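Local coordinates for arylalkylamine N-Acetyltransferase like 5b (Aedes aegypti, PDB 5YAG), which probably transfers acyl groups, such as acetyl or long-chain fatty acyl, from acyl-coenzyme A to the amine of serotonin or dopamine, at residues P4-L9 and A64-A69. Numbering follows the deposited sequence.
Sequences PESIVL and AEDSAA
Ser6 grips the turn that follows strand 61-66 with both its carbonyl and its hydroxyl. Ser6 O accepts twice from Ser67: the backbone N meets it at 2.9 Å, nearly in line with the C=O bond, while Ser67 OG comes in at 3.0 Å from well off that line, tilted from the carbonyl plane. Ser67 OG reaches the carbonyl because it stands between the residue's own backbone N and carbonyl carbon (chi1 57°). With OG swung opposite its backbone N (chi1 -171°), Ser6 points this hydroxyl across to the turn, where Ala68 N donates to Ser6 OG at 3.3 Å. Asp66 OD1 lies 3.2 Å from Ser6 OG. The same OD1 accepts the amide of Ala69 from above the carboxylate plane, an Asx motif spanning Asp66 to Ala69; the other carboxylate oxygen, OD2, is hydrogen-bonded to Tyr138 OH. Further along, Val8 and Glu65 exchange both backbone bonds, Val8 N to Glu65 O at 2.8 Å and Glu65 N to Val8 O at 2.7 Å. Their side chains share one face of the sheet: the extended Glu65 chain runs past Val8, OE2 lying 4.2 Å from Val8 CB, and its carboxylate pairs with Arg10. Val8 CG2 meets Ser67 CB on the same side. Ile7, Leu9, Ala64 and Asp66 occupy the opposite face, where Leu9 CG rests on Ala64 CB at 4.2 Å and both Ile7 and Leu9 pack against helix 143-157. The arrangement is an antiparallel pairing of the first two strands, 7-11 and 61-66, at one edge of the central mixed sheet of the GNAT acetyltransferase fold.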
loop_
_atom_site.group_PDB
_atom_site.type_symbol
_atom_site.label_atom_id
_atom_site.label_comp_id
_atom_site.label_asym_id
_atom_site.label_seq_id
_atom_site.Cartn_x
_atom_site.Cartn_y
_atom_site.Cartn_z
ATOM N N PRO A 4 -21.944 -13.184 6.167
ATOM C CA PRO A 4 -20.493 -13.242 5.950
ATOM C C PRO A 4 -20.091 -13.781 4.574
ATOM O O PRO A 4 -19.004 -13.467 4.087
ATOM C CB PRO A 4 -19.995 -14.184 7.062
ATOM C CG PRO A 4 -21.188 -14.535 7.891
ATOM C CD PRO A 4 -22.400 -14.259 7.061
ATOM N N GLU A 5 -20.956 -14.587 3.961
ATOM C CA GLU A 5 -20.714 -15.093 2.614
ATOM C C GLU A 5 -21.327 -14.169 1.562
ATOM O O GLU A 5 -21.317 -14.476 0.373
ATOM C CB GLU A 5 -21.254 -16.519 2.468
ATOM C CG GLU A 5 -20.600 -17.531 3.401
ATOM C CD GLU A 5 -19.089 -17.623 3.225
ATOM O OE1 GLU A 5 -18.609 -18.659 2.719
ATOM O OE2 GLU A 5 -18.378 -16.662 3.593
ATOM N N SER A 6 -21.869 -13.041 2.012
ATOM C CA SER A 6 -22.211 -11.940 1.125
ATOM C C SER A 6 -20.942 -11.144 0.796
ATOM O O SER A 6 -20.968 -10.237 -0.035
ATOM C CB SER A 6 -23.253 -11.028 1.778
ATOM O OG SER A 6 -23.753 -10.070 0.862
ATOM N N ILE A 7 -19.838 -11.475 1.464
ATOM C CA ILE A 7 -18.562 -10.813 1.204
ATOM C C ILE A 7 -17.799 -11.558 0.123
ATOM O O ILE A 7 -17.508 -12.737 0.270
ATOM C CB ILE A 7 -17.650 -10.765 2.449
ATOM C CG1 ILE A 7 -18.381 -10.172 3.665
ATOM C CG2 ILE A 7 -16.380 -9.987 2.129
ATOM C CD1 ILE A 7 -18.826 -8.738 3.497
ATOM N N VAL A 8 -17.454 -10.851 -0.948
ATOM C CA VAL A 8 -16.713 -11.437 -2.060
ATOM C C VAL A 8 -15.363 -10.734 -2.206
ATOM O O VAL A 8 -15.310 -9.511 -2.200
ATOM C CB VAL A 8 -17.491 -11.247 -3.377
ATOM C CG1 VAL A 8 -16.693 -11.766 -4.556
ATOM C CG2 VAL A 8 -18.847 -11.935 -3.285
ATOM N N LEU A 9 -14.290 -11.509 -2.323
ATOM C CA LEU A 9 -12.969 -10.969 -2.687
ATOM C C LEU A 9 -12.600 -11.358 -4.112
ATOM O O LEU A 9 -12.718 -12.529 -4.497
ATOM C CB LEU A 9 -11.891 -11.494 -1.746
ATOM C CG LEU A 9 -11.783 -10.681 -0.462
ATOM C CD1 LEU A 9 -12.867 -11.100 0.521
ATOM C CD2 LEU A 9 -10.391 -10.854 0.118
ATOM N N ALA A 64 -12.691 -6.198 -1.869
ATOM C CA ALA A 64 -13.718 -6.886 -1.095
ATOM C C ALA A 64 -15.009 -6.171 -1.381
ATOM O O ALA A 64 -15.089 -4.929 -1.340
ATOM C CB ALA A 64 -13.418 -6.871 0.395
ATOM N N GLU A 65 -16.029 -6.961 -1.682
ATOM C CA GLU A 65 -17.315 -6.446 -2.118
ATOM C C GLU A 65 -18.427 -7.037 -1.249
ATOM O O GLU A 65 -18.424 -8.235 -0.954
ATOM C CB GLU A 65 -17.510 -6.845 -3.574
ATOM C CG GLU A 65 -18.781 -6.363 -4.221
ATOM C CD GLU A 65 -18.932 -6.907 -5.623
ATOM O OE1 GLU A 65 -19.476 -6.181 -6.475
ATOM O OE2 GLU A 65 -18.497 -8.054 -5.876
ATOM N N ASP A 66 -19.347 -6.184 -0.808
ATOM C CA ASP A 66 -20.621 -6.629 -0.244
ATOM C C ASP A 66 -21.572 -6.844 -1.426
ATOM O O ASP A 66 -22.102 -5.885 -1.986
ATOM C CB ASP A 66 -21.167 -5.577 0.729
ATOM C CG ASP A 66 -22.486 -5.998 1.397
ATOM O OD1 ASP A 66 -23.189 -6.886 0.867
ATOM O OD2 ASP A 66 -22.824 -5.411 2.445
ATOM N N SER A 67 -21.754 -8.099 -1.834
ATOM C CA SER A 67 -22.507 -8.395 -3.060
ATOM C C SER A 67 -23.986 -8.060 -2.934
ATOM O O SER A 67 -24.610 -7.651 -3.911
ATOM C CB SER A 67 -22.346 -9.855 -3.464
ATOM O OG SER A 67 -22.750 -10.714 -2.421
ATOM N N ALA A 68 -24.543 -8.237 -1.738
ATOM C CA ALA A 68 -25.913 -7.823 -1.467
ATOM C C ALA A 68 -26.056 -6.326 -1.714
ATOM O O ALA A 68 -26.907 -5.892 -2.487
ATOM C CB ALA A 68 -26.297 -8.160 -0.035
ATOM N N ALA A 69 -25.191 -5.544 -1.076
ATOM C CA ALA A 69 -25.224 -4.089 -1.187
ATOM C C ALA A 69 -24.611 -3.564 -2.492
ATOM O O ALA A 69 -24.667 -2.368 -2.755
ATOM C CB ALA A 69 -24.509 -3.466 0.005
#